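Local coordinates for protein N-glycosylase/DNA lyase (PDB 3FHF) that belongs to the helix-hairpin-helix superfamily of DNA glycosylases, as an archaeal member of the Ogg family, at residues 30-38 / 142-150. Sequence-based numbering, arbitrary orientation.
Sequences IQEFKSFKN and LRNVGYDDV
Phe33 lays its ring against Arg143 and Asn144 at the end of helix 135-144. The guanidinium plane of Arg143 lies only 10° from the ring plane, with Phe33 CE2 over one face of the group and 3.2 Å from Arg143 NE. Asn144 runs alongside in the same direction: its OD1 sits above the ring, offset toward the rim, while Asn144 CA makes a CH-pi contact 4.2 Å from the ring centroid. That amide oxygen is gripped twice, by Arg143 NE at 2.8 Å and by Arg143 NH2 at 3.0 Å, with OD1 nearly in the guanidinium plane. Bends at chi2 and chi3 fold the arginine chain back to this side-on grip, and its NH1 forms a salt bridge with Asp201.

On the partly exposed flank, Lys34 bends at chi2 (-73°) and then extends to bring NZ to Gly146 O at 3.1 Å, close to the line of the carbonyl, and to Asp148 OD2 in a very short salt bridge. Asp148 OD1 also bonds Ser198 OG, consistent with a fixed carboxylate. Gly146, with positive phi, is the C' residue of the Schellman motif that ends the helix; Tyr147 N returns to Leu142 O at 2.9 Å. Gly146 CA lies 4.1 Å from Lys34 CA; the backbones come close here, where Gly146 has no side chain and that of Lys34 sets off away from the contact. Beyond it, Phe36 crosses Val145, with CD1 3.9 Å from Val145 CG1.

The contact thus joins the C-terminal ends of helices 22-34 and 135-144. Helix 41-54 adjoins Phe36, Asn144 and Val145 through Trp44, Glu47 and Phe50, whereas helix 197-209 packs on Ile30 and Arg143 through Leu202.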
ATOM      1  N   ILE A  30     -11.964  -2.662  -3.447  1.00 12.42           N
ATOM      2  CA  ILE A  30     -11.333  -3.939  -3.117  1.00 14.42           C
ATOM      3  C   ILE A  30     -11.474  -4.890  -4.314  1.00 16.19           C
ATOM      4  O   ILE A  30     -10.526  -5.581  -4.694  1.00 13.22           O
ATOM      5  CB  ILE A  30     -11.987  -4.579  -1.865  1.00 16.18           C
ATOM      6  CG1 ILE A  30     -11.602  -3.779  -0.605  1.00 16.68           C
ATOM      7  CG2 ILE A  30     -11.546  -6.033  -1.713  1.00 19.09           C
ATOM      8  CD1 ILE A  30     -10.115  -3.766  -0.296  1.00 18.09           C
ATOM      9  N   GLN A  31     -12.660  -4.917  -4.911  1.00 15.43           N
ATOM     10  CA  GLN A  31     -12.880  -5.775  -6.063  1.00 16.72           C
ATOM     11  C   GLN A  31     -11.964  -5.382  -7.213  1.00 14.76           C
ATOM     12  O   GLN A  31     -11.481  -6.240  -7.946  1.00 16.24           O
ATOM     13  CB  GLN A  31     -14.349  -5.726  -6.504  1.00 17.02           C
ATOM     14  CG  GLN A  31     -15.253  -6.519  -5.583  1.00 23.54           C
ATOM     15  CD  GLN A  31     -14.648  -7.866  -5.202  1.00 28.69           C
ATOM     16  OE1 GLN A  31     -14.122  -8.038  -4.099  1.00 32.97           O
ATOM     17  NE2 GLN A  31     -14.709  -8.824  -6.118  1.00 31.15           N
ATOM     18  N   GLU A  32     -11.717  -4.089  -7.371  1.00 15.34           N
ATOM     19  CA  GLU A  32     -10.826  -3.635  -8.431  1.00 16.92           C
ATOM     20  C   GLU A  32      -9.412  -4.188  -8.195  1.00 16.19           C
ATOM     21  O   GLU A  32      -8.722  -4.551  -9.148  1.00 14.08           O
ATOM     22  CB  GLU A  32     -10.827  -2.103  -8.501  1.00 18.31           C
ATOM     23  CG  GLU A  32     -12.240  -1.545  -8.701  1.00 25.19           C
ATOM     24  CD  GLU A  32     -12.307  -0.027  -8.786  1.00 27.25           C
ATOM     25  OE1 GLU A  32     -11.392   0.650  -8.282  1.00 26.45           O
ATOM     26  OE2 GLU A  32     -13.298   0.489  -9.353  1.00 31.07           O
ATOM     27  N   PHE A  33      -8.980  -4.265  -6.936  1.00 14.73           N
ATOM     28  CA  PHE A  33      -7.652  -4.817  -6.635  1.00 14.63           C
ATOM     29  C   PHE A  33      -7.647  -6.300  -7.004  1.00 14.34           C
ATOM     30  O   PHE A  33      -6.696  -6.803  -7.595  1.00 16.04           O
ATOM     31  CB  PHE A  33      -7.309  -4.691  -5.141  1.00 11.33           C
ATOM     32  CG  PHE A  33      -7.268  -3.272  -4.632  1.00 11.02           C
ATOM     33  CD1 PHE A  33      -6.902  -2.227  -5.463  1.00  9.13           C
ATOM     34  CD2 PHE A  33      -7.568  -2.993  -3.300  1.00 12.87           C
ATOM     35  CE1 PHE A  33      -6.832  -0.920  -4.985  1.00 11.31           C
ATOM     36  CE2 PHE A  33      -7.503  -1.684  -2.804  1.00  9.82           C
ATOM     37  CZ  PHE A  33      -7.136  -0.649  -3.646  1.00 11.05           C
ATOM     38  N   LYS A  34      -8.722  -6.996  -6.644  1.00 17.63           N
ATOM     39  CA  LYS A  34      -8.855  -8.420  -6.927  1.00 19.01           C
ATOM     40  C   LYS A  34      -8.838  -8.722  -8.420  1.00 18.87           C
ATOM     41  O   LYS A  34      -8.429  -9.812  -8.830  1.00 21.04           O
ATOM     42  CB  LYS A  34     -10.152  -8.968  -6.332  1.00 21.02           C
ATOM     43  CG  LYS A  34     -10.179  -9.043  -4.820  1.00 27.21           C
ATOM     44  CD  LYS A  34      -9.297 -10.160  -4.306  1.00 30.83           C
ATOM     45  CE  LYS A  34      -9.374 -10.263  -2.794  1.00 30.71           C
ATOM     46  NZ  LYS A  34      -8.650 -11.466  -2.313  1.00 32.99           N
ATOM     47  N   SER A  35      -9.295  -7.774  -9.228  1.00 18.14           N
ATOM     48  CA  SER A  35      -9.327  -7.988 -10.668  1.00 18.72           C
ATOM     49  C   SER A  35      -7.925  -8.162 -11.267  1.00 18.94           C
ATOM     50  O   SER A  35      -7.779  -8.652 -12.386  1.00 18.16           O
ATOM     51  CB  SER A  35     -10.077  -6.847 -11.371  1.00 17.11           C
ATOM     52  OG  SER A  35      -9.296  -5.666 -11.472  1.00 20.89           O
ATOM     53  N   PHE A  36      -6.889  -7.774 -10.526  1.00 17.58           N
ATOM     54  CA  PHE A  36      -5.529  -7.929 -11.032  1.00 17.85           C
ATOM     55  C   PHE A  36      -5.170  -9.390 -11.278  1.00 18.03           C
ATOM     56  O   PHE A  36      -4.219  -9.689 -11.998  1.00 18.75           O
ATOM     57  CB  PHE A  36      -4.521  -7.284 -10.076  1.00 16.22           C
ATOM     58  CG  PHE A  36      -4.288  -5.832 -10.358  1.00 16.38           C
ATOM     59  CD1 PHE A  36      -3.209  -5.427 -11.140  1.00 18.33           C
ATOM     60  CD2 PHE A  36      -5.189  -4.874  -9.908  1.00 17.44           C
ATOM     61  CE1 PHE A  36      -3.034  -4.090 -11.476  1.00 18.61           C
ATOM     62  CE2 PHE A  36      -5.025  -3.534 -10.237  1.00 18.89           C
ATOM     63  CZ  PHE A  36      -3.946  -3.137 -11.024  1.00 19.95           C
ATOM     64  N   LYS A  37      -5.933 -10.305 -10.694  1.00 19.24           N
ATOM     65  CA  LYS A  37      -5.653 -11.716 -10.906  1.00 21.76           C
ATOM     66  C   LYS A  37      -5.797 -12.012 -12.403  1.00 23.35           C
ATOM     67  O   LYS A  37      -5.186 -12.940 -12.923  1.00 23.07           O
ATOM     68  CB  LYS A  37      -6.622 -12.587 -10.097  1.00 23.23           C
ATOM     69  CG  LYS A  37      -6.114 -14.004  -9.857  0.50 24.81           C
ATOM     70  CD  LYS A  37      -6.096 -14.821 -11.137  0.50 26.20           C
ATOM     71  CE  LYS A  37      -5.156 -16.008 -11.042  0.50 27.20           C
ATOM     72  NZ  LYS A  37      -3.738 -15.561 -11.088  0.50 24.84           N
ATOM     73  N   ASN A  38      -6.588 -11.198 -13.094  1.00 23.89           N
ATOM     74  CA  ASN A  38      -6.805 -11.381 -14.526  1.00 25.89           C
ATOM     75  C   ASN A  38      -5.983 -10.446 -15.411  1.00 26.06           C
ATOM     76  O   ASN A  38      -5.990 -10.581 -16.635  1.00 27.45           O
ATOM     77  CB  ASN A  38      -8.288 -11.205 -14.852  1.00 28.45           C
ATOM     78  CG  ASN A  38      -9.163 -12.175 -14.094  1.00 30.41           C
ATOM     79  OD1 ASN A  38      -8.918 -13.381 -14.103  1.00 34.99           O
ATOM     80  ND2 ASN A  38     -10.191 -11.655 -13.430  1.00 32.85           N
ATOM     81  N   LEU A 142       1.179  -5.435  -2.846  1.00 13.20           N
ATOM     82  CA  LEU A 142       0.431  -6.680  -2.748  1.00 13.19           C
ATOM     83  C   LEU A 142      -1.058  -6.443  -2.501  1.00 13.03           C
ATOM     84  O   LEU A 142      -1.914  -7.149  -3.055  1.00 13.37           O
ATOM     85  CB  LEU A 142       1.036  -7.563  -1.659  1.00 13.08           C
ATOM     86  CG  LEU A 142       2.442  -8.083  -2.004  1.00 14.45           C
ATOM     87  CD1 LEU A 142       3.027  -8.801  -0.813  1.00 14.54           C
ATOM     88  CD2 LEU A 142       2.374  -9.025  -3.214  1.00 12.90           C
ATOM     89  N   ARG A 143      -1.373  -5.450  -1.677  1.00 12.45           N
ATOM     90  CA  ARG A 143      -2.773  -5.114  -1.402  1.00 11.26           C
ATOM     91  C   ARG A 143      -3.420  -4.641  -2.715  1.00 11.39           C
ATOM     92  O   ARG A 143      -4.515  -5.087  -3.092  1.00  9.06           O
ATOM     93  CB  ARG A 143      -2.853  -3.987  -0.356  1.00  7.42           C
ATOM     94  CG  ARG A 143      -4.242  -3.773   0.311  1.00  7.20           C
ATOM     95  CD  ARG A 143      -5.251  -3.115  -0.634  1.00 10.23           C
ATOM     96  NE  ARG A 143      -4.825  -1.777  -1.039  1.00 11.03           N
ATOM     97  CZ  ARG A 143      -4.947  -0.690  -0.282  1.00 13.17           C
ATOM     98  NH1 ARG A 143      -5.495  -0.778   0.921  1.00  9.71           N
ATOM     99  NH2 ARG A 143      -4.512   0.483  -0.722  1.00  9.58           N
ATOM    100  N   ASN A 144      -2.729  -3.750  -3.419  1.00  9.99           N
ATOM    101  CA  ASN A 144      -3.259  -3.198  -4.656  1.00  9.86           C
ATOM    102  C   ASN A 144      -3.441  -4.189  -5.812  1.00 11.39           C
ATOM    103  O   ASN A 144      -4.158  -3.894  -6.772  1.00 11.26           O
ATOM    104  CB  ASN A 144      -2.419  -1.981  -5.074  1.00  9.86           C
ATOM    105  CG  ASN A 144      -2.747  -0.748  -4.234  1.00 12.41           C
ATOM    106  OD1 ASN A 144      -3.372  -0.859  -3.187  1.00 11.46           O
ATOM    107  ND2 ASN A 144      -2.330   0.420  -4.696  1.00 11.95           N
ATOM    108  N   VAL A 145      -2.821  -5.362  -5.719  1.00  8.92           N
ATOM    109  CA  VAL A 145      -2.998  -6.361  -6.759  1.00 10.74           C
ATOM    110  C   VAL A 145      -3.829  -7.535  -6.266  1.00 10.55           C
ATOM    111  O   VAL A 145      -3.817  -8.605  -6.865  1.00 10.68           O
ATOM    112  CB  VAL A 145      -1.641  -6.861  -7.345  1.00 11.10           C
ATOM    113  CG1 VAL A 145      -0.900  -5.683  -7.976  1.00 13.14           C
ATOM    114  CG2 VAL A 145      -0.803  -7.542  -6.275  1.00  8.85           C
ATOM    115  N   GLY A 146      -4.533  -7.340  -5.152  1.00 11.95           N
ATOM    116  CA  GLY A 146      -5.416  -8.387  -4.667  1.00 13.80           C
ATOM    117  C   GLY A 146      -5.186  -9.197  -3.407  1.00 16.01           C
ATOM    118  O   GLY A 146      -6.003 -10.072  -3.114  1.00 15.93           O
ATOM    119  N   TYR A 147      -4.118  -8.951  -2.658  1.00 12.36           N
ATOM    120  CA  TYR A 147      -3.903  -9.743  -1.453  1.00 12.85           C
ATOM    121  C   TYR A 147      -4.545  -9.057  -0.251  1.00 13.29           C
ATOM    122  O   TYR A 147      -4.516  -7.837  -0.132  1.00 13.69           O
ATOM    123  CB  TYR A 147      -2.406 -10.009  -1.270  1.00 12.13           C
ATOM    124  CG  TYR A 147      -1.867 -10.887  -2.384  1.00 11.45           C
ATOM    125  CD1 TYR A 147      -2.053 -12.277  -2.363  1.00 15.37           C
ATOM    126  CD2 TYR A 147      -1.244 -10.326  -3.498  1.00 13.67           C
ATOM    127  CE1 TYR A 147      -1.634 -13.085  -3.434  1.00 13.56           C
ATOM    128  CE2 TYR A 147      -0.821 -11.119  -4.570  1.00 15.11           C
ATOM    129  CZ  TYR A 147      -1.021 -12.494  -4.531  1.00 16.39           C
ATOM    130  OH  TYR A 147      -0.616 -13.260  -5.599  1.00 15.59           O
ATOM    131  N   ASP A 148      -5.134  -9.847   0.636  1.00 11.45           N
ATOM    132  CA  ASP A 148      -5.865  -9.280   1.764  1.00 15.22           C
ATOM    133  C   ASP A 148      -5.282  -9.308   3.159  1.00 13.83           C
ATOM    134  O   ASP A 148      -5.852  -8.687   4.052  1.00 13.02           O
ATOM    135  CB  ASP A 148      -7.245  -9.927   1.851  1.00 19.67           C
ATOM    136  CG  ASP A 148      -8.059  -9.742   0.591  1.00 23.48           C
ATOM    137  OD1 ASP A 148      -8.232  -8.583   0.143  1.00 26.13           O
ATOM    138  OD2 ASP A 148      -8.537 -10.764   0.058  1.00 25.58           O
ATOM    139  N   ASP A 149      -4.168  -9.999   3.364  1.00 14.56           N
ATOM    140  CA  ASP A 149      -3.629 -10.111   4.711  1.00 14.59           C
ATOM    141  C   ASP A 149      -2.306  -9.409   5.017  1.00 14.53           C
ATOM    142  O   ASP A 149      -1.516  -9.906   5.822  1.00 16.28           O
ATOM    143  CB  ASP A 149      -3.551 -11.602   5.087  1.00 15.97           C
ATOM    144  CG  ASP A 149      -3.416 -11.830   6.592  1.00 19.40           C
ATOM    145  OD1 ASP A 149      -4.013 -11.062   7.376  1.00 16.79           O
ATOM    146  OD2 ASP A 149      -2.727 -12.797   6.993  1.00 18.82           O
ATOM    147  N   VAL A 150      -2.062  -8.264   4.383  1.00 13.73           N
ATOM    148  CA  VAL A 150      -0.856  -7.486   4.656  1.00 12.92           C
ATOM    149  C   VAL A 150      -1.247  -6.044   4.965  1.00 14.20           C
ATOM    150  O   VAL A 150      -2.045  -5.417   4.249  1.00 13.45           O
ATOM    151  CB  VAL A 150       0.148  -7.489   3.479  1.00 13.59           C
ATOM    152  CG1 VAL A 150       0.736  -8.875   3.310  1.00 15.24           C
ATOM    153  CG2 VAL A 150      -0.532  -7.028   2.202  1.00 12.68           C
TER